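Local coordinates for protein transcriptional regulator (Pyrococcus horikoshii, PDB 1UDD) that is a TenA homologue, a mainly helical protein of the TENA/THI-4/PQQC family, whose assembly holds four chains, at residues Leu36-Leu50 with Tyr87-Ala101. Numbering follows the deposited sequence.
Sequences LEKFKFYVLQDFNYL and YVKLLKELDLTLEDA
Tyr87 pushes its ring as a knob into a hole on helix 36-50 framed by Val43, Asp46, Phe47 and Leu50. Its hydroxyl, 2.8 Å from Val43 O, donates a hydrogen bond from above the carbonyl plane, while Asp46 N reaches the same oxygen from the opposite face. The hole lies at the helix kink, where Phe47 N and Asn48 N lack the regular bond to the turn before. With CG anti to the backbone N (chi1 179°), the ring lies beside Val43, whose CG1 comes 3.5 Å from Tyr87 CE1; Leu91 CG backs one ring face over its centre.

Val43 is held from several sides. Its CG1 also meets Leu91 CD2, while CG2 points tip to tip at Leu90 and at Leu94 CD1, 3.8 Å away. Leu94 lies just past the end of helix 87-93, where a Schellman motif with Asp95 at C-prime turns the chain, and its CD1 also touches Phe39 CD2 at 3.9 Å.

Toward solvent the fit loosens: partly exposed Lys40, its chain extended beyond CG, slides past Leu94 in the opposite direction, and exposed Leu36 adds just CD1, burying little.

Segments 36-50 and 87-93 run roughly antiparallel, their axes at 153°, with helix 98-103 set against Phe47 through Leu98 and Ala101. Helix 157-164 packs on Phe39, helix 190-213 on Tyr42 and Asp46, and Tyr66 of the second subunit meets Phe47 edge-to-face.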
ATOM      1  N   LEU A  36     -34.907  -7.574  19.702  1.00 46.37           N
ATOM      2  CA  LEU A  36     -34.144  -6.335  19.817  1.00 48.43           C
ATOM      3  C   LEU A  36     -32.721  -6.514  20.319  1.00 50.02           C
ATOM      4  O   LEU A  36     -31.859  -5.683  20.043  1.00 53.36           O
ATOM      5  CB  LEU A  36     -34.879  -5.347  20.721  1.00 47.71           C
ATOM      6  CG  LEU A  36     -34.377  -3.901  20.694  1.00 49.77           C
ATOM      7  CD1 LEU A  36     -34.394  -3.391  19.263  1.00 50.11           C
ATOM      8  CD2 LEU A  36     -35.259  -3.029  21.579  1.00 47.40           C
ATOM      9  N   GLU A  37     -32.471  -7.592  21.053  1.00 50.85           N
ATOM     10  CA  GLU A  37     -31.135  -7.845  21.577  1.00 50.78           C
ATOM     11  C   GLU A  37     -30.163  -8.244  20.482  1.00 49.96           C
ATOM     12  O   GLU A  37     -28.981  -7.889  20.537  1.00 47.88           O
ATOM     13  CB  GLU A  37     -31.161  -8.940  22.640  1.00 54.24           C
ATOM     14  CG  GLU A  37     -31.601  -8.459  24.010  1.00 60.83           C
ATOM     15  CD  GLU A  37     -30.869  -7.193  24.443  1.00 63.26           C
ATOM     16  OE1 GLU A  37     -31.319  -6.084  24.071  1.00 63.20           O
ATOM     17  OE2 GLU A  37     -29.836  -7.315  25.144  1.00 63.73           O
ATOM     18  N   LYS A  38     -30.659  -8.999  19.504  1.00 46.97           N
ATOM     19  CA  LYS A  38     -29.834  -9.442  18.392  1.00 43.73           C
ATOM     20  C   LYS A  38     -29.504  -8.277  17.475  1.00 41.23           C
ATOM     21  O   LYS A  38     -28.427  -8.230  16.891  1.00 43.01           O
ATOM     22  CB  LYS A  38     -30.543 -10.547  17.602  1.00 44.00           C
ATOM     23  CG  LYS A  38     -30.710 -11.827  18.394  1.00 46.71           C
ATOM     24  CD  LYS A  38     -31.182 -12.973  17.534  1.00 46.66           C
ATOM     25  CE  LYS A  38     -30.920 -14.292  18.246  1.00 47.53           C
ATOM     26  NZ  LYS A  38     -31.263 -15.474  17.402  1.00 50.35           N
ATOM     27  N   PHE A  39     -30.427  -7.332  17.355  1.00 39.54           N
ATOM     28  CA  PHE A  39     -30.208  -6.165  16.506  1.00 40.48           C
ATOM     29  C   PHE A  39     -29.097  -5.319  17.108  1.00 41.00           C
ATOM     30  O   PHE A  39     -28.221  -4.828  16.392  1.00 41.08           O
ATOM     31  CB  PHE A  39     -31.497  -5.342  16.384  1.00 38.86           C
ATOM     32  CG  PHE A  39     -31.406  -4.191  15.414  1.00 36.44           C
ATOM     33  CD1 PHE A  39     -31.072  -4.409  14.081  1.00 38.41           C
ATOM     34  CD2 PHE A  39     -31.691  -2.892  15.827  1.00 38.04           C
ATOM     35  CE1 PHE A  39     -31.025  -3.352  13.166  1.00 37.32           C
ATOM     36  CE2 PHE A  39     -31.649  -1.824  14.927  1.00 40.59           C
ATOM     37  CZ  PHE A  39     -31.314  -2.058  13.584  1.00 41.55           C
ATOM     38  N   LYS A  40     -29.123  -5.154  18.429  1.00 40.05           N
ATOM     39  CA  LYS A  40     -28.092  -4.366  19.090  1.00 40.27           C
ATOM     40  C   LYS A  40     -26.716  -4.991  18.891  1.00 38.64           C
ATOM     41  O   LYS A  40     -25.747  -4.274  18.678  1.00 38.37           O
ATOM     42  CB  LYS A  40     -28.393  -4.212  20.583  1.00 38.95           C
ATOM     43  CG  LYS A  40     -29.616  -3.365  20.866  1.00 42.11           C
ATOM     44  CD  LYS A  40     -29.854  -3.249  22.360  1.00 47.59           C
ATOM     45  CE  LYS A  40     -31.192  -2.608  22.673  1.00 49.08           C
ATOM     46  NZ  LYS A  40     -31.378  -2.470  24.151  1.00 53.08           N
ATOM     47  N   PHE A  41     -26.622  -6.316  18.960  1.00 37.49           N
ATOM     48  CA  PHE A  41     -25.329  -6.973  18.761  1.00 38.67           C
ATOM     49  C   PHE A  41     -24.816  -6.676  17.348  1.00 37.49           C
ATOM     50  O   PHE A  41     -23.622  -6.432  17.142  1.00 34.64           O
ATOM     51  CB  PHE A  41     -25.453  -8.484  18.927  1.00 37.72           C
ATOM     52  CG  PHE A  41     -24.154  -9.204  18.781  1.00 41.97           C
ATOM     53  CD1 PHE A  41     -23.276  -9.310  19.860  1.00 44.09           C
ATOM     54  CD2 PHE A  41     -23.779  -9.742  17.556  1.00 40.54           C
ATOM     55  CE1 PHE A  41     -22.037  -9.946  19.718  1.00 43.43           C
ATOM     56  CE2 PHE A  41     -22.548 -10.373  17.401  1.00 43.67           C
ATOM     57  CZ  PHE A  41     -21.671 -10.477  18.485  1.00 43.94           C
ATOM     58  N   TYR A  42     -25.737  -6.718  16.389  1.00 36.21           N
ATOM     59  CA  TYR A  42     -25.434  -6.441  14.993  1.00 36.28           C
ATOM     60  C   TYR A  42     -25.005  -4.985  14.819  1.00 37.28           C
ATOM     61  O   TYR A  42     -23.924  -4.712  14.281  1.00 37.45           O
ATOM     62  CB  TYR A  42     -26.670  -6.747  14.125  1.00 35.96           C
ATOM     63  CG  TYR A  42     -26.647  -6.140  12.736  1.00 35.41           C
ATOM     64  CD1 TYR A  42     -25.723  -6.563  11.771  1.00 34.00           C
ATOM     65  CD2 TYR A  42     -27.535  -5.124  12.396  1.00 36.31           C
ATOM     66  CE1 TYR A  42     -25.689  -5.977  10.501  1.00 35.12           C
ATOM     67  CE2 TYR A  42     -27.509  -4.532  11.139  1.00 36.50           C
ATOM     68  CZ  TYR A  42     -26.583  -4.962  10.199  1.00 35.90           C
ATOM     69  OH  TYR A  42     -26.544  -4.340   8.977  1.00 36.84           O
ATOM     70  N   VAL A  43     -25.837  -4.048  15.276  1.00 37.92           N
ATOM     71  CA  VAL A  43     -25.495  -2.635  15.146  1.00 38.58           C
ATOM     72  C   VAL A  43     -24.110  -2.386  15.733  1.00 39.53           C
ATOM     73  O   VAL A  43     -23.277  -1.711  15.125  1.00 40.31           O
ATOM     74  CB  VAL A  43     -26.535  -1.719  15.847  1.00 40.08           C
ATOM     75  CG1 VAL A  43     -26.034  -0.270  15.860  1.00 39.04           C
ATOM     76  CG2 VAL A  43     -27.871  -1.786  15.112  1.00 35.53           C
ATOM     77  N   LEU A  44     -23.862  -2.950  16.910  1.00 40.24           N
ATOM     78  CA  LEU A  44     -22.568  -2.796  17.569  1.00 41.56           C
ATOM     79  C   LEU A  44     -21.424  -3.231  16.653  1.00 40.22           C
ATOM     80  O   LEU A  44     -20.420  -2.525  16.525  1.00 41.40           O
ATOM     81  CB  LEU A  44     -22.535  -3.611  18.865  1.00 40.26           C
ATOM     82  CG  LEU A  44     -22.657  -2.840  20.186  1.00 43.50           C
ATOM     83  CD1 LEU A  44     -23.800  -1.847  20.113  1.00 44.61           C
ATOM     84  CD2 LEU A  44     -22.870  -3.826  21.337  1.00 43.38           C
ATOM     85  N   GLN A  45     -21.577  -4.390  16.018  1.00 38.97           N
ATOM     86  CA  GLN A  45     -20.558  -4.906  15.116  1.00 36.02           C
ATOM     87  C   GLN A  45     -20.408  -4.016  13.872  1.00 36.84           C
ATOM     88  O   GLN A  45     -19.425  -4.139  13.139  1.00 36.97           O
ATOM     89  CB  GLN A  45     -20.911  -6.330  14.679  1.00 38.59           C
ATOM     90  CG  GLN A  45     -20.828  -7.394  15.763  1.00 37.78           C
ATOM     91  CD  GLN A  45     -19.405  -7.676  16.214  1.00 41.58           C
ATOM     92  OE1 GLN A  45     -18.534  -8.006  15.404  1.00 39.57           O
ATOM     93  NE2 GLN A  45     -19.164  -7.555  17.519  1.00 39.84           N
ATOM     94  N   ASP A  46     -21.369  -3.119  13.641  1.00 33.27           N
ATOM     95  CA  ASP A  46     -21.316  -2.234  12.483  1.00 35.90           C
ATOM     96  C   ASP A  46     -20.263  -1.136  12.522  1.00 37.95           C
ATOM     97  O   ASP A  46     -19.908  -0.595  11.471  1.00 35.73           O
ATOM     98  CB  ASP A  46     -22.672  -1.582  12.217  1.00 35.06           C
ATOM     99  CG  ASP A  46     -23.673  -2.550  11.633  1.00 37.79           C
ATOM    100  OD1 ASP A  46     -23.263  -3.466  10.889  1.00 36.27           O
ATOM    101  OD2 ASP A  46     -24.877  -2.391  11.911  1.00 44.12           O
ATOM    102  N   PHE A  47     -19.768  -0.779  13.707  1.00 36.86           N
ATOM    103  CA  PHE A  47     -18.750   0.266  13.760  1.00 36.09           C
ATOM    104  C   PHE A  47     -17.527  -0.156  12.951  1.00 35.01           C
ATOM    105  O   PHE A  47     -17.060   0.566  12.069  1.00 36.19           O
ATOM    106  CB  PHE A  47     -18.302   0.545  15.191  1.00 35.13           C
ATOM    107  CG  PHE A  47     -17.254   1.603  15.279  1.00 33.15           C
ATOM    108  CD1 PHE A  47     -17.561   2.925  14.970  1.00 32.18           C
ATOM    109  CD2 PHE A  47     -15.946   1.279  15.639  1.00 36.11           C
ATOM    110  CE1 PHE A  47     -16.574   3.919  15.020  1.00 35.37           C
ATOM    111  CE2 PHE A  47     -14.950   2.266  15.692  1.00 32.90           C
ATOM    112  CZ  PHE A  47     -15.269   3.588  15.381  1.00 33.06           C
ATOM    113  N   ASN A  48     -17.019  -1.339  13.262  1.00 34.75           N
ATOM    114  CA  ASN A  48     -15.855  -1.866  12.581  1.00 35.27           C
ATOM    115  C   ASN A  48     -16.085  -1.965  11.074  1.00 36.23           C
ATOM    116  O   ASN A  48     -15.143  -1.850  10.286  1.00 36.01           O
ATOM    117  CB  ASN A  48     -15.510  -3.240  13.130  1.00 33.90           C
ATOM    118  CG  ASN A  48     -14.131  -3.675  12.728  1.00 34.87           C
ATOM    119  OD1 ASN A  48     -13.149  -3.017  13.070  1.00 34.89           O
ATOM    120  ND2 ASN A  48     -14.039  -4.782  11.989  1.00 33.49           N
ATOM    121  N   TYR A  49     -17.336  -2.193  10.688  1.00 32.40           N
ATOM    122  CA  TYR A  49     -17.719  -2.309   9.289  1.00 32.86           C
ATOM    123  C   TYR A  49     -17.642  -0.911   8.667  1.00 31.86           C
ATOM    124  O   TYR A  49     -17.115  -0.730   7.568  1.00 28.50           O
ATOM    125  CB  TYR A  49     -19.149  -2.871   9.207  1.00 32.61           C
ATOM    126  CG  TYR A  49     -19.597  -3.369   7.839  1.00 34.05           C
ATOM    127  CD1 TYR A  49     -20.381  -4.524   7.726  1.00 34.69           C
ATOM    128  CD2 TYR A  49     -19.293  -2.667   6.671  1.00 31.64           C
ATOM    129  CE1 TYR A  49     -20.856  -4.965   6.488  1.00 32.22           C
ATOM    130  CE2 TYR A  49     -19.766  -3.101   5.425  1.00 30.03           C
ATOM    131  CZ  TYR A  49     -20.546  -4.248   5.347  1.00 31.28           C
ATOM    132  OH  TYR A  49     -21.043  -4.661   4.133  1.00 31.62           O
ATOM    133  N   LEU A  50     -18.162   0.066   9.400  1.00 30.22           N
ATOM    134  CA  LEU A  50     -18.183   1.461   8.981  1.00 30.99           C
ATOM    135  C   LEU A  50     -16.752   1.954   8.748  1.00 32.10           C
ATOM    136  O   LEU A  50     -16.452   2.579   7.721  1.00 30.58           O
ATOM    137  CB  LEU A  50     -18.875   2.281  10.071  1.00 32.31           C
ATOM    138  CG  LEU A  50     -19.041   3.792   9.968  1.00 36.80           C
ATOM    139  CD1 LEU A  50     -19.866   4.268  11.157  1.00 35.90           C
ATOM    140  CD2 LEU A  50     -17.689   4.484   9.949  1.00 34.84           C
ATOM    141  N   TYR A  87     -25.424   6.756  12.436  1.00 39.34           N
ATOM    142  CA  TYR A  87     -25.142   5.579  13.243  1.00 37.53           C
ATOM    143  C   TYR A  87     -25.282   5.928  14.720  1.00 40.56           C
ATOM    144  O   TYR A  87     -25.798   5.125  15.502  1.00 39.40           O
ATOM    145  CB  TYR A  87     -23.731   5.078  12.944  1.00 36.15           C
ATOM    146  CG  TYR A  87     -23.279   3.874  13.734  1.00 31.09           C
ATOM    147  CD1 TYR A  87     -23.928   2.649  13.622  1.00 28.88           C
ATOM    148  CD2 TYR A  87     -22.158   3.952  14.563  1.00 33.83           C
ATOM    149  CE1 TYR A  87     -23.469   1.526  14.317  1.00 29.43           C
ATOM    150  CE2 TYR A  87     -21.686   2.837  15.262  1.00 31.53           C
ATOM    151  CZ  TYR A  87     -22.345   1.632  15.139  1.00 32.39           C
ATOM    152  OH  TYR A  87     -21.884   0.548  15.859  1.00 33.85           O
ATOM    153  N   VAL A  88     -24.828   7.122  15.099  1.00 41.27           N
ATOM    154  CA  VAL A  88     -24.931   7.558  16.488  1.00 42.50           C
ATOM    155  C   VAL A  88     -26.402   7.708  16.882  1.00 44.45           C
ATOM    156  O   VAL A  88     -26.795   7.307  17.980  1.00 45.49           O
ATOM    157  CB  VAL A  88     -24.188   8.899  16.721  1.00 41.90           C
ATOM    158  CG1 VAL A  88     -24.607   9.522  18.060  1.00 40.94           C
ATOM    159  CG2 VAL A  88     -22.689   8.651  16.722  1.00 41.14           C
ATOM    160  N   LYS A  89     -27.210   8.273  15.983  1.00 45.85           N
ATOM    161  CA  LYS A  89     -28.638   8.456  16.245  1.00 47.85           C
ATOM    162  C   LYS A  89     -29.319   7.107  16.430  1.00 48.64           C
ATOM    163  O   LYS A  89     -30.210   6.963  17.274  1.00 47.68           O
ATOM    164  CB  LYS A  89     -29.318   9.221  15.103  1.00 48.18           C
ATOM    165  CG  LYS A  89     -28.891  10.670  14.998  1.00 51.92           C
ATOM    166  CD  LYS A  89     -29.749  11.462  14.014  1.00 54.54           C
ATOM    167  CE  LYS A  89     -29.219  12.887  13.858  1.00 56.34           C
ATOM    168  NZ  LYS A  89     -29.969  13.696  12.845  1.00 58.06           N
ATOM    169  N   LEU A  90     -28.901   6.122  15.638  1.00 48.12           N
ATOM    170  CA  LEU A  90     -29.455   4.775  15.734  1.00 46.01           C
ATOM    171  C   LEU A  90     -29.031   4.170  17.069  1.00 46.88           C
ATOM    172  O   LEU A  90     -29.849   3.585  17.786  1.00 46.89           O
ATOM    173  CB  LEU A  90     -28.945   3.898  14.587  1.00 44.36           C
ATOM    174  CG  LEU A  90     -29.196   2.388  14.680  1.00 44.22           C
ATOM    175  CD1 LEU A  90     -30.694   2.100  14.859  1.00 42.18           C
ATOM    176  CD2 LEU A  90     -28.659   1.718  13.414  1.00 40.47           C
ATOM    177  N   LEU A  91     -27.749   4.307  17.396  1.00 45.46           N
ATOM    178  CA  LEU A  91     -27.225   3.789  18.658  1.00 45.92           C
ATOM    179  C   LEU A  91     -28.020   4.356  19.832  1.00 47.94           C
ATOM    180  O   LEU A  91     -28.282   3.657  20.817  1.00 46.91           O
ATOM    181  CB  LEU A  91     -25.761   4.185  18.827  1.00 43.73           C
ATOM    182  CG  LEU A  91     -24.739   3.496  17.926  1.00 44.41           C
ATOM    183  CD1 LEU A  91     -23.415   4.225  18.046  1.00 43.65           C
ATOM    184  CD2 LEU A  91     -24.597   2.021  18.311  1.00 39.49           C
ATOM    185  N   LYS A  92     -28.392   5.630  19.718  1.00 49.60           N
ATOM    186  CA  LYS A  92     -29.143   6.305  20.764  1.00 52.69           C
ATOM    187  C   LYS A  92     -30.493   5.629  20.980  1.00 53.46           C
ATOM    188  O   LYS A  92     -30.821   5.227  22.101  1.00 53.98           O
ATOM    189  CB  LYS A  92     -29.338   7.784  20.417  1.00 54.87           C
ATOM    190  CG  LYS A  92     -30.046   8.574  21.520  1.00 59.88           C
ATOM    191  CD  LYS A  92     -29.893  10.088  21.361  1.00 62.07           C
ATOM    192  CE  LYS A  92     -30.358  10.825  22.622  1.00 62.16           C
ATOM    193  NZ  LYS A  92     -30.198  12.309  22.524  1.00 63.17           N
ATOM    194  N   GLU A  93     -31.272   5.496  19.907  1.00 51.68           N
ATOM    195  CA  GLU A  93     -32.576   4.852  19.989  1.00 50.53           C
ATOM    196  C   GLU A  93     -32.473   3.504  20.704  1.00 50.59           C
ATOM    197  O   GLU A  93     -33.436   3.051  21.320  1.00 53.27           O
ATOM    198  CB  GLU A  93     -33.154   4.618  18.590  1.00 50.84           C
ATOM    199  CG  GLU A  93     -33.300   5.857  17.744  1.00 51.39           C
ATOM    200  CD  GLU A  93     -33.781   5.538  16.341  1.00 56.89           C
ATOM    201  OE1 GLU A  93     -33.216   4.619  15.708  1.00 59.00           O
ATOM    202  OE2 GLU A  93     -34.719   6.210  15.860  1.00 61.51           O
ATOM    203  N   LEU A  94     -31.310   2.865  20.619  1.00 48.79           N
ATOM    204  CA  LEU A  94     -31.099   1.561  21.258  1.00 49.65           C
ATOM    205  C   LEU A  94     -30.429   1.660  22.633  1.00 48.19           C
ATOM    206  O   LEU A  94     -30.003   0.650  23.193  1.00 46.24           O
ATOM    207  CB  LEU A  94     -30.249   0.651  20.351  1.00 50.63           C
ATOM    208  CG  LEU A  94     -30.801   0.221  18.983  1.00 51.26           C
ATOM    209  CD1 LEU A  94     -29.687  -0.429  18.159  1.00 51.46           C
ATOM    210  CD2 LEU A  94     -31.961  -0.739  19.170  1.00 50.44           C
ATOM    211  N   ASP A  95     -30.346   2.875  23.175  1.00 49.47           N
ATOM    212  CA  ASP A  95     -29.713   3.098  24.477  1.00 49.20           C
ATOM    213  C   ASP A  95     -28.271   2.622  24.470  1.00 47.40           C
ATOM    214  O   ASP A  95     -27.842   1.894  25.369  1.00 46.71           O
ATOM    215  CB  ASP A  95     -30.466   2.371  25.595  1.00 53.70           C
ATOM    216  CG  ASP A  95     -31.857   2.917  25.805  1.00 57.10           C
ATOM    217  OD1 ASP A  95     -31.985   4.143  26.019  1.00 59.07           O
ATOM    218  OD2 ASP A  95     -32.819   2.118  25.758  1.00 62.00           O
ATOM    219  N   LEU A  96     -27.539   3.020  23.437  1.00 46.01           N
ATOM    220  CA  LEU A  96     -26.130   2.683  23.293  1.00 43.62           C
ATOM    221  C   LEU A  96     -25.436   3.967  22.901  1.00 43.07           C
ATOM    222  O   LEU A  96     -26.089   4.908  22.439  1.00 43.91           O
ATOM    223  CB  LEU A  96     -25.931   1.631  22.200  1.00 42.92           C
ATOM    224  CG  LEU A  96     -26.496   0.250  22.526  1.00 41.18           C
ATOM    225  CD1 LEU A  96     -26.475  -0.651  21.294  1.00 34.92           C
ATOM    226  CD2 LEU A  96     -25.678  -0.347  23.664  1.00 39.19           C
ATOM    227  N   THR A  97     -24.125   4.017  23.097  1.00 43.43           N
ATOM    228  CA  THR A  97     -23.347   5.205  22.751  1.00 46.67           C
ATOM    229  C   THR A  97     -22.202   4.805  21.820  1.00 46.87           C
ATOM    230  O   THR A  97     -21.785   3.647  21.810  1.00 47.41           O
ATOM    231  CB  THR A  97     -22.728   5.866  24.010  1.00 44.43           C
ATOM    232  OG1 THR A  97     -21.718   5.006  24.543  1.00 42.22           O
ATOM    233  CG2 THR A  97     -23.787   6.099  25.075  1.00 44.00           C
ATOM    234  N   LEU A  98     -21.690   5.765  21.054  1.00 49.07           N
ATOM    235  CA  LEU A  98     -20.575   5.504  20.145  1.00 48.75           C
ATOM    236  C   LEU A  98     -19.472   4.805  20.941  1.00 48.74           C
ATOM    237  O   LEU A  98     -18.807   3.885  20.445  1.00 48.12           O
ATOM    238  CB  LEU A  98     -20.050   6.823  19.565  1.00 47.11           C
ATOM    239  CG  LEU A  98     -19.436   6.779  18.157  1.00 49.73           C
ATOM    240  CD1 LEU A  98     -18.746   8.116  17.865  1.00 45.58           C
ATOM    241  CD2 LEU A  98     -18.441   5.634  18.041  1.00 46.09           C
ATOM    242  N   GLU A  99     -19.304   5.237  22.190  1.00 48.35           N
ATOM    243  CA  GLU A  99     -18.297   4.678  23.082  1.00 47.90           C
ATOM    244  C   GLU A  99     -18.454   3.163  23.157  1.00 46.70           C
ATOM    245  O   GLU A  99     -17.474   2.419  23.075  1.00 45.07           O
ATOM    246  CB  GLU A  99     -18.447   5.284  24.485  1.00 53.52           C
ATOM    247  CG  GLU A  99     -19.014   6.713  24.492  1.00 59.33           C
ATOM    248  CD  GLU A  99     -19.313   7.244  25.903  1.00 62.99           C
ATOM    249  OE1 GLU A  99     -18.353   7.606  26.624  1.00 63.72           O
ATOM    250  OE2 GLU A  99     -20.509   7.290  26.290  1.00 63.25           O
ATOM    251  N   ASP A 100     -19.696   2.714  23.318  1.00 44.21           N
ATOM    252  CA  ASP A 100     -19.998   1.290  23.390  1.00 43.14           C
ATOM    253  C   ASP A 100     -19.570   0.613  22.084  1.00 42.62           C
ATOM    254  O   ASP A 100     -18.988  -0.474  22.091  1.00 39.45           O
ATOM    255  CB  ASP A 100     -21.502   1.082  23.610  1.00 45.49           C
ATOM    256  CG  ASP A 100     -22.020   1.796  24.853  1.00 47.37           C
ATOM    257  OD1 ASP A 100     -21.503   1.519  25.952  1.00 45.62           O
ATOM    258  OD2 ASP A 100     -22.940   2.633  24.730  1.00 47.65           O
ATOM    259  N   ALA A 101     -19.867   1.270  20.963  1.00 41.69           N
ATOM    260  CA  ALA A 101     -19.512   0.740  19.647  1.00 43.03           C
ATOM    261  C   ALA A 101     -17.997   0.618  19.542  1.00 40.88           C
ATOM    262  O   ALA A 101     -17.468  -0.465  19.286  1.00 41.50           O
ATOM    263  CB  ALA A 101     -20.042   1.659  18.551  1.00 41.81           C
TER